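Local coordinates for protein methylxanthine N3-demethylase NdmB (Pseudomonas putida, PDB 6ICL) that removes the N3-methyl group of theobromine and other methylxanthines as formaldehyde, acting as a Rieske non-heme iron oxygenase that uses O2 and NAD(P)H, at residues A[43-48]-A[176-181]; A[65-70]-A[76-81]; A[80-83]-A[88-91]; A[111-114]-A[118-121]; A[137-142]-A[148-153]. One frame throughout, in Å; residues are numbered along the deposited sequence.

Overall arrangement
The five contacts span the Rieske domain, from its junction with the domain that holds the mononuclear iron to the cluster. Interaction 1 lies at the surface and is polar, tying helix 43-48 to strand 171-181 of the seven-stranded sheet. Interactions 2 and 5 are hairpins of one antiparallel sheet, in which strands 74-79 and 137-143 are neighbours; the first is buried and largely apolar, the second partly buried and edged by a salt bridge. Interaction 3 shares Asp-80 and Arg-81 with interaction 2 and carries that strand's end to the cluster. Interaction 4, on the smaller sheet, touches interaction 3 through Tyr-112 OH, at Ala-83 N. Glu-47 and Arg-70 link interactions 1 and 2 by a salt bridge.

Interaction 1 (A[43-48]-A[176-181]); sequences LNEFER and ADSYIW
Glu-45 and Arg-48 reach from helix 43-48 of the Rieske domain to Asp-177 and Ser-178, pinning that short helix to the irregular part of strand 171-181, an outermost strand of the seven-stranded antiparallel sheet beside the mononuclear iron site. The contact is a domain seam made almost wholly of polar groups. Its hydrogen bonds converge on one carboxylate oxygen. Glu-45 has CG anti to its carbonyl carbon (chi1 -82°) and runs extended from there, which carries OE1 across to Ser-178. There it accepts the backbone N of Ser-178 at 2.7 Å and OG of Ser-178 at 2.9 Å. Both donors come on the syn side, from opposite faces of the carboxylate, a grip that should limit its rotation. Ser-178 OG has a second partner in Arg-286 of strand 284-294.

The charged pair is Arg-48 with Asp-177. NH1 of Arg-48 meets OD1 of Asp-177 at 3.1 Å, in the guanidinium plane but from above the carboxylate, the two planes being 64° apart. The same NH1 of Arg-48 donates to OD1 of Asn-44, one turn back, at 2.8 Å. The salt bridge to Asp-177 probably eases the proximity of two like charges, for OE1 of Glu-45 stands 4.2 Å from OD1 of Asp-177. One face of the Arg-48 guanidinium rests over its own helix, with CA of Glu-45 4.1 Å above the plane.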
# COMPACT_ATOMS: atom_id res chain seq x y z
N LEU A 43 4.30 23.86 -21.00
CA LEU A 43 5.72 23.89 -21.32
C LEU A 43 6.55 23.35 -20.16
O LEU A 43 7.46 22.53 -20.35
CB LEU A 43 6.12 25.32 -21.68
CG LEU A 43 7.56 25.52 -22.14
CD1 LEU A 43 7.85 24.54 -23.27
CD2 LEU A 43 7.74 26.99 -22.61
N ASN A 44 6.23 23.78 -18.94
CA ASN A 44 6.91 23.26 -17.75
C ASN A 44 6.78 21.74 -17.65
O ASN A 44 7.77 21.03 -17.39
CB ASN A 44 6.34 23.93 -16.51
CG ASN A 44 7.22 23.75 -15.32
OD1 ASN A 44 6.97 22.89 -14.47
ND2 ASN A 44 8.29 24.54 -15.26
N GLU A 45 5.56 21.23 -17.82
CA GLU A 45 5.36 19.78 -17.84
C GLU A 45 6.24 19.11 -18.89
O GLU A 45 6.81 18.04 -18.64
CB GLU A 45 3.88 19.45 -18.08
CG GLU A 45 3.03 19.53 -16.81
CD GLU A 45 1.53 19.57 -17.08
OE1 GLU A 45 0.77 19.69 -16.11
OE2 GLU A 45 1.12 19.50 -18.27
N PHE A 46 6.35 19.71 -20.07
CA PHE A 46 7.18 19.10 -21.11
C PHE A 46 8.66 19.07 -20.69
O PHE A 46 9.36 18.07 -20.91
CB PHE A 46 7.02 19.86 -22.42
CG PHE A 46 8.07 19.53 -23.41
CD1 PHE A 46 7.97 18.36 -24.17
CD2 PHE A 46 9.19 20.34 -23.55
CE1 PHE A 46 8.97 18.03 -25.09
CE2 PHE A 46 10.19 20.01 -24.44
CZ PHE A 46 10.07 18.85 -25.22
N GLU A 47 9.15 20.17 -20.13
CA GLU A 47 10.56 20.26 -19.76
C GLU A 47 10.91 19.36 -18.58
O GLU A 47 12.04 18.87 -18.49
CB GLU A 47 10.93 21.72 -19.47
CG GLU A 47 10.89 22.59 -20.74
CD GLU A 47 11.31 24.04 -20.48
OE1 GLU A 47 11.30 24.48 -19.31
OE2 GLU A 47 11.66 24.74 -21.46
N ARG A 48 9.95 19.09 -17.68
CA ARG A 48 10.14 18.17 -16.55
C ARG A 48 10.03 16.69 -16.91
O ARG A 48 10.36 15.85 -16.07
CB ARG A 48 9.09 18.42 -15.46
CG ARG A 48 9.37 19.55 -14.52
CD ARG A 48 8.05 20.11 -13.92
NE ARG A 48 6.93 19.17 -13.86
CZ ARG A 48 5.64 19.55 -13.73
NH1 ARG A 48 5.31 20.84 -13.67
NH2 ARG A 48 4.67 18.64 -13.68
N ALA A 176 -1.28 27.07 -14.72
CA ALA A 176 -1.38 25.99 -13.75
C ALA A 176 -0.89 24.67 -14.35
O ALA A 176 -0.97 24.46 -15.56
CB ALA A 176 -2.83 25.86 -13.28
N ASP A 177 -0.38 23.78 -13.49
CA ASP A 177 -0.21 22.40 -13.91
C ASP A 177 -1.55 21.86 -14.40
O ASP A 177 -2.60 22.24 -13.89
CB ASP A 177 0.29 21.50 -12.76
CG ASP A 177 1.79 21.65 -12.47
OD1 ASP A 177 2.55 22.25 -13.26
OD2 ASP A 177 2.20 21.14 -11.42
N SER A 178 -1.51 21.00 -15.40
CA SER A 178 -2.76 20.44 -15.90
C SER A 178 -3.32 19.38 -14.94
O SER A 178 -2.61 18.84 -14.09
CB SER A 178 -2.54 19.82 -17.27
OG SER A 178 -1.74 18.65 -17.14
N TYR A 179 -4.62 19.09 -15.07
CA TYR A 179 -5.23 18.08 -14.22
C TYR A 179 -6.19 17.23 -15.05
O TYR A 179 -6.78 17.71 -16.03
CB TYR A 179 -5.98 18.72 -13.01
CG TYR A 179 -7.11 19.62 -13.42
CD1 TYR A 179 -6.87 20.95 -13.75
CD2 TYR A 179 -8.43 19.15 -13.49
CE1 TYR A 179 -7.90 21.80 -14.15
CE2 TYR A 179 -9.48 20.00 -13.91
CZ TYR A 179 -9.20 21.33 -14.22
OH TYR A 179 -10.20 22.20 -14.63
N ILE A 180 -6.33 15.96 -14.64
CA ILE A 180 -7.16 14.98 -15.34
C ILE A 180 -8.49 14.88 -14.60
O ILE A 180 -8.53 14.84 -13.36
CB ILE A 180 -6.45 13.61 -15.39
CG1 ILE A 180 -5.24 13.66 -16.32
CG2 ILE A 180 -7.41 12.48 -15.80
CD1 ILE A 180 -5.54 13.22 -17.76
N TRP A 181 -9.60 14.90 -15.35
CA TRP A 181 -10.90 14.48 -14.84
C TRP A 181 -11.33 13.26 -15.64
O TRP A 181 -11.08 13.18 -16.85
CB TRP A 181 -11.99 15.57 -14.97
CG TRP A 181 -12.00 16.62 -13.87
CD1 TRP A 181 -11.11 16.74 -12.84
CD2 TRP A 181 -12.98 17.67 -13.69
NE1 TRP A 181 -11.46 17.82 -12.04
CE2 TRP A 181 -12.61 18.39 -12.53
CE3 TRP A 181 -14.12 18.07 -14.40
CZ2 TRP A 181 -13.35 19.48 -12.06
CZ3 TRP A 181 -14.85 19.17 -13.94
CH2 TRP A 181 -14.46 19.86 -12.78

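Interaction 2 (A[65-70]-A[76-81]); sequences KLVLAR and IAAADR
Leu-68 and Ala-77 form the apolar centre on one face of this antiparallel beta hairpin, strands 64-71 and 74-79 of the Rieske domain, with CD2 of Leu-68 3.5 Å from CB of Ala-77. On the other face Val-67 sits beside Ala-78, CG1 to CB 4.0 Å, and Ala-69 more loosely beside Ile-76. Alanines at 77-79 keep that strand slim, while branched residues of its partner supply most of the bulk; Leu-66 and Leu-68 also pack on strand 57-61.

Outward from the side chains, the backbones pair in regular register. Val-67 exchanges two bonds with Ala-78, the N of Val-67 lying 2.7 Å from the O of Ala-78, and Ala-69 does the same with Ile-76. Past Ala-79 the chain leaves the strand at an inverse gamma turn centred on Asp-80, whose N still reaches O of Lys-65 at 3.0 Å.

Asp-80 is the polar edge. CG stands anti to N (chi1 -165°), which lays the carboxylate against Val-67, CB of the valine being 3.7 Å from OD1, while Ser-90 and Gln-88 hold OD2. Replacing Asp-80 by an alanine would probably leave those two donors without their acceptor and open a gap against Val-67. Trp-322 of a neighbouring subunit takes part in a hydrogen bond to Asp-80 O and a cation-pi contact with Lys-65. A water lies 2.7 Å from OD2 of Asp-80 and 2.9 Å from O of Leu-66.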
# COMPACT_ATOMS: atom_id res chain seq x y z
N LYS A 65 -1.32 7.98 -29.42
CA LYS A 65 -0.09 8.11 -28.65
C LYS A 65 0.91 8.93 -29.47
O LYS A 65 1.29 8.53 -30.58
CB LYS A 65 0.46 6.73 -28.30
CG LYS A 65 -0.64 5.80 -27.74
CD LYS A 65 -0.13 4.75 -26.76
CE LYS A 65 1.02 3.92 -27.28
NZ LYS A 65 1.17 2.65 -26.49
N LEU A 66 1.34 10.05 -28.92
CA LEU A 66 2.23 11.00 -29.57
C LEU A 66 3.50 11.11 -28.76
O LEU A 66 3.49 10.94 -27.54
CB LEU A 66 1.60 12.43 -29.65
CG LEU A 66 0.18 12.59 -30.24
CD1 LEU A 66 -0.22 14.07 -30.26
CD2 LEU A 66 0.09 12.01 -31.62
N VAL A 67 4.60 11.45 -29.43
CA VAL A 67 5.85 11.80 -28.76
C VAL A 67 6.12 13.28 -29.02
O VAL A 67 5.95 13.76 -30.15
CB VAL A 67 7.02 10.91 -29.22
CG1 VAL A 67 7.15 10.91 -30.76
CG2 VAL A 67 8.32 11.36 -28.55
N LEU A 68 6.49 14.00 -27.97
CA LEU A 68 6.96 15.37 -28.06
C LEU A 68 8.47 15.37 -27.84
O LEU A 68 8.97 14.69 -26.94
CB LEU A 68 6.29 16.26 -27.01
CG LEU A 68 4.75 16.28 -27.01
CD1 LEU A 68 4.22 17.18 -25.91
CD2 LEU A 68 4.19 16.71 -28.38
N ALA A 69 9.19 16.13 -28.65
CA ALA A 69 10.61 16.33 -28.42
C ALA A 69 11.00 17.70 -28.95
O ALA A 69 10.43 18.18 -29.94
CB ALA A 69 11.46 15.25 -29.08
N ARG A 70 11.98 18.31 -28.31
CA ARG A 70 12.47 19.61 -28.74
C ARG A 70 13.72 19.36 -29.57
O ARG A 70 14.73 18.88 -29.04
CB ARG A 70 12.77 20.54 -27.57
CG ARG A 70 13.30 21.89 -28.05
CD ARG A 70 12.78 23.01 -27.20
NE ARG A 70 13.01 22.73 -25.79
CZ ARG A 70 12.47 23.41 -24.80
NH1 ARG A 70 11.66 24.42 -25.05
NH2 ARG A 70 12.75 23.07 -23.55
N ILE A 76 8.47 19.28 -31.52
CA ILE A 76 7.74 18.58 -32.54
C ILE A 76 6.82 17.59 -31.84
O ILE A 76 7.02 17.21 -30.68
CB ILE A 76 8.70 17.86 -33.51
CG1 ILE A 76 9.45 16.78 -32.74
CG2 ILE A 76 9.71 18.85 -34.07
CD1 ILE A 76 9.59 15.48 -33.47
N ALA A 77 5.79 17.17 -32.57
CA ALA A 77 4.87 16.14 -32.13
C ALA A 77 4.82 15.11 -33.24
O ALA A 77 4.66 15.46 -34.41
CB ALA A 77 3.47 16.72 -31.84
N ALA A 78 5.01 13.84 -32.89
CA ALA A 78 4.98 12.78 -33.88
C ALA A 78 4.29 11.57 -33.29
O ALA A 78 4.03 11.51 -32.09
CB ALA A 78 6.39 12.42 -34.36
N ALA A 79 4.02 10.58 -34.14
CA ALA A 79 3.45 9.33 -33.68
C ALA A 79 4.46 8.60 -32.81
O ALA A 79 5.63 8.45 -33.19
CB ALA A 79 3.04 8.46 -34.87
N ASP A 80 4.02 8.14 -31.64
CA ASP A 80 4.91 7.51 -30.66
C ASP A 80 5.14 6.04 -31.00
O ASP A 80 4.83 5.12 -30.23
CB ASP A 80 4.34 7.67 -29.25
CG ASP A 80 5.38 7.36 -28.17
OD1 ASP A 80 6.59 7.26 -28.50
OD2 ASP A 80 4.96 7.21 -26.99
N ARG A 81 5.69 5.82 -32.18
CA ARG A 81 5.76 4.46 -32.70
C ARG A 81 6.82 4.43 -33.79
O ARG A 81 6.60 4.97 -34.88
CB ARG A 81 4.41 4.02 -33.21
CG ARG A 81 4.39 2.57 -33.69
CD ARG A 81 2.98 2.12 -34.05
NE ARG A 81 2.98 0.73 -34.53
CZ ARG A 81 2.98 0.40 -35.82
NH1 ARG A 81 2.95 1.35 -36.74
NH2 ARG A 81 3.00 -0.88 -36.17
O HOH W 1 2.67 8.44 -26.23

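Interaction 3 (A[80-83]-A[88-91]); sequences DRCA and QLSI. With FES (Fe2/s2 (inorganic) cluster), chain B.
The planes of the Asp-80 carboxylate and the Gln-88 amide stand 54° apart, and the donors round the carboxylate come from distinct directions. From above its plane comes NE2 of Gln-88, 2.8 Å from OD2 of Asp-80. Nearer the plane, on the syn side of each oxygen, is Ser-90: its OG donates to OD2 of Asp-80 at 2.6 Å, and its backbone N to OD1 at 2.7 Å. The serine therefore spans both oxygens. Its OG lies between the backbone N and the carbonyl carbon (chi1 60°), so that hydroxyl and N-H face the same carboxylate. With three donors on two oxygens, the group is held against turning, and it ties the two ends of this loop stretch, 80-83 and 88-91, together.

Apolar contact takes over further along. CD2 of Leu-89 touches CB of Cys-82 at 3.8 Å, and Leu-89 also packs on Cys-105 and Tyr-112. SG of Cys-82 binds FE2 of the cluster at 2.4 Å, sharing that iron with Cys-105. Arg-81 NE bonds to O of Trp-322 and Gln-88 N to OG of Ser-320, both of a neighbouring subunit, at a subunit interface. His-84 and His-108 line the same pocket, consistent with ligation of the second iron; the spacing, Cys-X-His and then a cysteine and a histidine with two residues between them, is the signature of the Rieske [2Fe-2S] site.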
# COMPACT_ATOMS: atom_id res chain seq x y z
N ASP A 80 4.02 8.14 -31.64
CA ASP A 80 4.91 7.51 -30.66
C ASP A 80 5.14 6.04 -31.00
O ASP A 80 4.83 5.12 -30.23
CB ASP A 80 4.34 7.67 -29.25
CG ASP A 80 5.38 7.36 -28.17
OD1 ASP A 80 6.59 7.26 -28.50
OD2 ASP A 80 4.96 7.21 -26.99
N ARG A 81 5.69 5.82 -32.18
CA ARG A 81 5.76 4.46 -32.70
C ARG A 81 6.82 4.43 -33.79
O ARG A 81 6.60 4.97 -34.88
CB ARG A 81 4.41 4.02 -33.21
CG ARG A 81 4.39 2.57 -33.69
CD ARG A 81 2.98 2.12 -34.05
NE ARG A 81 2.98 0.73 -34.53
CZ ARG A 81 2.98 0.40 -35.82
NH1 ARG A 81 2.95 1.35 -36.74
NH2 ARG A 81 3.00 -0.88 -36.17
N CYS A 82 7.96 3.81 -33.49
CA CYS A 82 9.02 3.72 -34.48
C CYS A 82 8.57 2.87 -35.66
O CYS A 82 7.87 1.87 -35.49
CB CYS A 82 10.28 3.12 -33.85
SG CYS A 82 11.67 3.03 -34.98
N ALA A 83 8.96 3.28 -36.87
CA ALA A 83 8.56 2.55 -38.07
C ALA A 83 9.27 1.21 -38.20
O ALA A 83 8.78 0.32 -38.90
CB ALA A 83 8.81 3.39 -39.33
N GLN A 88 8.33 2.61 -28.56
CA GLN A 88 7.90 3.97 -28.26
C GLN A 88 9.08 4.93 -28.32
O GLN A 88 10.03 4.81 -27.54
CB GLN A 88 7.24 4.05 -26.89
CG GLN A 88 5.77 3.70 -26.94
CD GLN A 88 5.13 3.85 -25.57
OE1 GLN A 88 5.27 2.97 -24.73
NE2 GLN A 88 4.45 4.96 -25.33
N LEU A 89 8.99 5.92 -29.22
CA LEU A 89 10.04 6.93 -29.30
C LEU A 89 10.09 7.78 -28.04
O LEU A 89 11.16 8.32 -27.71
CB LEU A 89 9.81 7.80 -30.56
CG LEU A 89 9.81 6.98 -31.87
CD1 LEU A 89 9.37 7.82 -33.06
CD2 LEU A 89 11.18 6.39 -32.15
N SER A 90 8.98 7.87 -27.30
CA SER A 90 8.91 8.76 -26.14
C SER A 90 9.80 8.31 -24.99
O SER A 90 10.04 9.10 -24.06
CB SER A 90 7.46 8.91 -25.66
OG SER A 90 6.92 7.64 -25.26
N ILE A 91 10.28 7.07 -25.01
CA ILE A 91 11.29 6.61 -24.06
C ILE A 91 12.68 6.53 -24.71
O ILE A 91 13.57 5.88 -24.17
CB ILE A 91 10.90 5.28 -23.39
CG1 ILE A 91 10.94 4.10 -24.37
CG2 ILE A 91 9.52 5.38 -22.72
CD1 ILE A 91 10.59 2.72 -23.70
FE1 FES B . 14.12 -0.63 -34.18
FE2 FES B . 13.00 1.78 -33.46
S1 FES B . 12.14 -0.23 -33.16
S2 FES B . 14.97 1.37 -34.33

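Interaction 4 (A[111-114]-A[118-121]); sequences RYDE and CQLI
Tyr-112 lays its ring under Cys-118: SG stands above the face, 5.0 Å from the ring centroid and 16° off the normal, a distant sulfur-aromatic contact. Closer in, CE1 of Tyr-112 meets CB of Cys-118 at 3.8 Å. The ring's hydroxyl reaches beyond the pair to the backbone N of Ala-83, beside the cluster ligand Cys-82, tying this region to the metal site.

On the hairpin face away from Tyr-112 and Cys-118, Arg-111 and Leu-120 run side by side, pointing the same way. CD2 of Leu-120 comes to the guanidinium edge, near its plane, 3.4 Å from NE of Arg-111. These residues belong to a short antiparallel beta hairpin, strands 111-112 and 118-120, at one end of the small sheet of the Rieske domain. The pairing is sparse: N of Gln-119 donates to O of Arg-111 at 2.8 Å, and N of Arg-111 to O of Leu-120 at 3.1 Å.

Nearer the turn, Asp-113 works in two directions. Its OD1 accepts the backbone N-H groups of Ala-115 and Ala-117. OD2 of Asp-113 takes NE2 of Gln-119 at 3.0 Å on its anti side, the donor 34° out of the carboxylate plane. A bend at chi2 (-58°) turns the Gln-119 amide toward OD2.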
# COMPACT_ATOMS: atom_id res chain seq x y z
N ARG A 111 17.03 7.41 -36.19
CA ARG A 111 16.94 8.81 -35.85
C ARG A 111 15.90 9.47 -36.73
O ARG A 111 15.89 9.27 -37.95
CB ARG A 111 18.29 9.50 -36.01
CG ARG A 111 19.40 8.83 -35.25
CD ARG A 111 20.48 9.82 -34.83
NE ARG A 111 21.80 9.22 -34.81
CZ ARG A 111 22.78 9.59 -33.99
NH1 ARG A 111 22.58 10.56 -33.09
NH2 ARG A 111 23.96 8.98 -34.07
N TYR A 112 15.03 10.28 -36.12
CA TYR A 112 13.99 10.99 -36.83
C TYR A 112 14.23 12.50 -36.72
O TYR A 112 14.66 12.99 -35.68
CB TYR A 112 12.60 10.61 -36.30
CG TYR A 112 12.24 9.18 -36.59
CD1 TYR A 112 11.57 8.82 -37.76
CD2 TYR A 112 12.59 8.16 -35.70
CE1 TYR A 112 11.25 7.48 -38.03
CE2 TYR A 112 12.28 6.84 -35.95
CZ TYR A 112 11.61 6.51 -37.10
OH TYR A 112 11.31 5.19 -37.33
N ASP A 113 13.95 13.21 -37.82
CA ASP A 113 14.05 14.67 -37.81
C ASP A 113 12.69 15.26 -37.52
O ASP A 113 11.70 14.54 -37.37
CB ASP A 113 14.59 15.20 -39.15
CG ASP A 113 13.68 14.86 -40.33
OD1 ASP A 113 12.46 14.61 -40.19
OD2 ASP A 113 14.21 14.84 -41.45
N GLU A 114 12.62 16.60 -37.50
CA GLU A 114 11.40 17.33 -37.15
C GLU A 114 10.23 17.03 -38.07
O GLU A 114 9.08 17.30 -37.69
CB GLU A 114 11.67 18.84 -37.16
CG GLU A 114 12.60 19.30 -38.27
CD GLU A 114 14.04 19.41 -37.79
OE1 GLU A 114 14.28 20.25 -36.90
OE2 GLU A 114 14.90 18.65 -38.29
N CYS A 118 13.11 9.41 -41.18
CA CYS A 118 14.26 8.76 -40.58
C CYS A 118 15.50 9.18 -41.35
O CYS A 118 15.57 8.96 -42.56
CB CYS A 118 14.08 7.25 -40.58
SG CYS A 118 15.56 6.45 -40.00
N GLN A 119 16.47 9.80 -40.67
CA GLN A 119 17.68 10.30 -41.29
C GLN A 119 18.91 9.44 -41.02
O GLN A 119 19.96 9.66 -41.64
CB GLN A 119 17.94 11.75 -40.84
CG GLN A 119 16.90 12.76 -41.38
CD GLN A 119 16.82 12.79 -42.91
OE1 GLN A 119 17.75 12.42 -43.60
NE2 GLN A 119 15.68 13.22 -43.43
N LEU A 120 18.81 8.43 -40.15
CA LEU A 120 19.92 7.51 -39.93
C LEU A 120 19.39 6.18 -39.43
O LEU A 120 18.63 6.14 -38.46
CB LEU A 120 20.95 8.06 -38.94
CG LEU A 120 22.06 7.03 -38.68
CD1 LEU A 120 22.89 6.81 -39.95
CD2 LEU A 120 22.95 7.41 -37.50
N ILE A 121 19.80 5.11 -40.10
CA ILE A 121 19.67 3.74 -39.62
C ILE A 121 21.07 3.27 -39.23
O ILE A 121 21.90 3.00 -40.12
CB ILE A 121 19.03 2.86 -40.69
CG1 ILE A 121 17.64 3.41 -41.04
CG2 ILE A 121 18.97 1.41 -40.23
CD1 ILE A 121 16.94 2.69 -42.17

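Interaction 5 (A[137-142]-A[148-153]); sequences SFDCEV and WVRLDN
Asp-139 leans across to Arg-150, and its side chain can be followed atom by atom. CB lies 3.5 Å from the backbone O of Arg-150 and also touches CB of that arginine, for the two side chains rise side by side from one face of the sheet. CG then reaches the edge of the guanidinium, in its plane. The tip oxygen OD2 takes both bonds of the salt bridge: NE of Arg-150 at 2.9 Å, using the anti lone pair, and NH2 of Arg-150 at 2.7 Å, nearly along the C-O direction. Carboxylate and guanidinium planes stand 45° apart. The arginine gets there by turning at chi3 (65°), and its NH1 is hydrogen-bonded to OG1 of Thr-158. A leucine in place of Asp-139 would probably leave the Arg-150 guanidinium without its counter-charge and freer to turn.

A water also bridges the two backbones, accepting from N of Asp-139 and donating to O of Arg-150. On the far side of the register, Glu-141 and Trp-148 exchange two backbone bonds, N of Trp-148 lying 2.9 Å from O of Glu-141. Leu-151 closes the other end with a CH-pi contact, its CD2 3.8 Å from the Phe-138 ring centroid and over its centre.

Strands 137-143 and 146-150 form an antiparallel hairpin within the six-stranded Rieske sheet. Strand 74-79 flanks it through the Phe-138 to Ala-77 backbone bond, strand 37-42 through Val-149 to His-38, while Trp-37 packs against Asp-139 and Arg-150.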
# COMPACT_ATOMS: atom_id res chain seq x y z
N SER A 137 4.14 13.30 -38.57
CA SER A 137 4.57 14.48 -37.85
C SER A 137 3.40 15.44 -37.84
O SER A 137 2.67 15.51 -38.83
CB SER A 137 5.81 15.06 -38.53
OG SER A 137 6.09 16.40 -38.16
N PHE A 138 3.16 16.16 -36.74
CA PHE A 138 1.93 16.93 -36.62
C PHE A 138 2.22 18.39 -36.31
O PHE A 138 3.26 18.72 -35.74
CB PHE A 138 0.97 16.35 -35.52
CG PHE A 138 0.63 14.91 -35.74
CD1 PHE A 138 -0.24 14.53 -36.74
CD2 PHE A 138 1.19 13.92 -34.94
CE1 PHE A 138 -0.55 13.18 -36.95
CE2 PHE A 138 0.89 12.57 -35.15
CZ PHE A 138 0.02 12.20 -36.15
N ASP A 139 1.28 19.25 -36.68
CA ASP A 139 1.31 20.64 -36.22
C ASP A 139 1.49 20.72 -34.71
O ASP A 139 0.81 20.03 -33.96
CB ASP A 139 0.00 21.35 -36.58
CG ASP A 139 -0.11 21.69 -38.06
OD1 ASP A 139 0.88 21.53 -38.81
OD2 ASP A 139 -1.21 22.11 -38.45
N CYS A 140 2.37 21.62 -34.28
CA CYS A 140 2.74 21.69 -32.88
C CYS A 140 3.36 23.05 -32.64
O CYS A 140 4.30 23.42 -33.33
CB CYS A 140 3.72 20.55 -32.49
SG CYS A 140 4.28 20.59 -30.75
N GLU A 141 2.80 23.81 -31.69
CA GLU A 141 3.27 25.16 -31.40
C GLU A 141 3.07 25.43 -29.92
O GLU A 141 2.10 24.96 -29.32
CB GLU A 141 2.51 26.24 -32.21
CG GLU A 141 2.55 26.10 -33.75
CD GLU A 141 3.96 26.23 -34.37
OE1 GLU A 141 4.91 26.64 -33.65
OE2 GLU A 141 4.13 25.89 -35.57
N VAL A 142 3.99 26.19 -29.34
CA VAL A 142 3.89 26.63 -27.95
C VAL A 142 3.21 27.99 -27.91
O VAL A 142 3.66 28.94 -28.56
CB VAL A 142 5.28 26.68 -27.29
CG1 VAL A 142 5.18 27.24 -25.86
CG2 VAL A 142 5.90 25.29 -27.24
N TRP A 148 0.55 22.91 -27.89
CA TRP A 148 -0.65 22.67 -28.67
C TRP A 148 -0.32 21.78 -29.85
O TRP A 148 0.74 21.93 -30.48
CB TRP A 148 -1.24 23.98 -29.20
CG TRP A 148 -1.58 24.93 -28.14
CD1 TRP A 148 -0.75 25.85 -27.55
CD2 TRP A 148 -2.84 25.06 -27.50
NE1 TRP A 148 -1.43 26.55 -26.59
CE2 TRP A 148 -2.72 26.08 -26.54
CE3 TRP A 148 -4.07 24.41 -27.65
CZ2 TRP A 148 -3.78 26.47 -25.72
CZ3 TRP A 148 -5.12 24.80 -26.85
CH2 TRP A 148 -4.97 25.82 -25.89
N VAL A 149 -1.22 20.87 -30.17
CA VAL A 149 -1.06 19.97 -31.30
C VAL A 149 -2.36 19.98 -32.09
O VAL A 149 -3.46 19.97 -31.52
CB VAL A 149 -0.72 18.53 -30.85
CG1 VAL A 149 -0.63 17.60 -32.06
CG2 VAL A 149 0.57 18.49 -30.02
N ARG A 150 -2.23 19.96 -33.42
CA ARG A 150 -3.36 19.78 -34.33
C ARG A 150 -3.04 18.58 -35.21
O ARG A 150 -2.03 18.57 -35.91
CB ARG A 150 -3.61 21.03 -35.17
CG ARG A 150 -4.74 20.82 -36.21
CD ARG A 150 -5.08 22.13 -36.93
NE ARG A 150 -3.97 22.63 -37.72
CZ ARG A 150 -3.99 23.78 -38.40
NH1 ARG A 150 -5.07 24.57 -38.36
NH2 ARG A 150 -2.92 24.16 -39.10
N LEU A 151 -3.90 17.56 -35.14
CA LEU A 151 -3.60 16.31 -35.82
C LEU A 151 -3.84 16.39 -37.32
O LEU A 151 -3.19 15.66 -38.07
CB LEU A 151 -4.43 15.18 -35.24
CG LEU A 151 -4.08 14.81 -33.81
CD1 LEU A 151 -4.96 13.65 -33.36
CD2 LEU A 151 -2.58 14.46 -33.70
N ASP A 152 -4.77 17.22 -37.76
CA ASP A 152 -5.13 17.26 -39.17
C ASP A 152 -5.17 18.69 -39.66
O ASP A 152 -5.96 19.51 -39.16
CB ASP A 152 -6.46 16.55 -39.46
CG ASP A 152 -6.65 16.29 -40.95
OD1 ASP A 152 -6.22 17.14 -41.74
OD2 ASP A 152 -7.17 15.24 -41.34
N ASN A 153 -4.32 18.96 -40.66
CA ASN A 153 -4.11 20.19 -41.42
C ASN A 153 -5.10 20.44 -42.54
O ASN A 153 -5.20 21.58 -42.99
CB ASN A 153 -2.74 20.12 -42.11
CG ASN A 153 -1.79 21.04 -41.52
OD1 ASN A 153 -2.19 21.86 -40.71
ND2 ASN A 153 -0.53 20.93 -41.89
O HOH W 2 -0.71 18.29 -38.57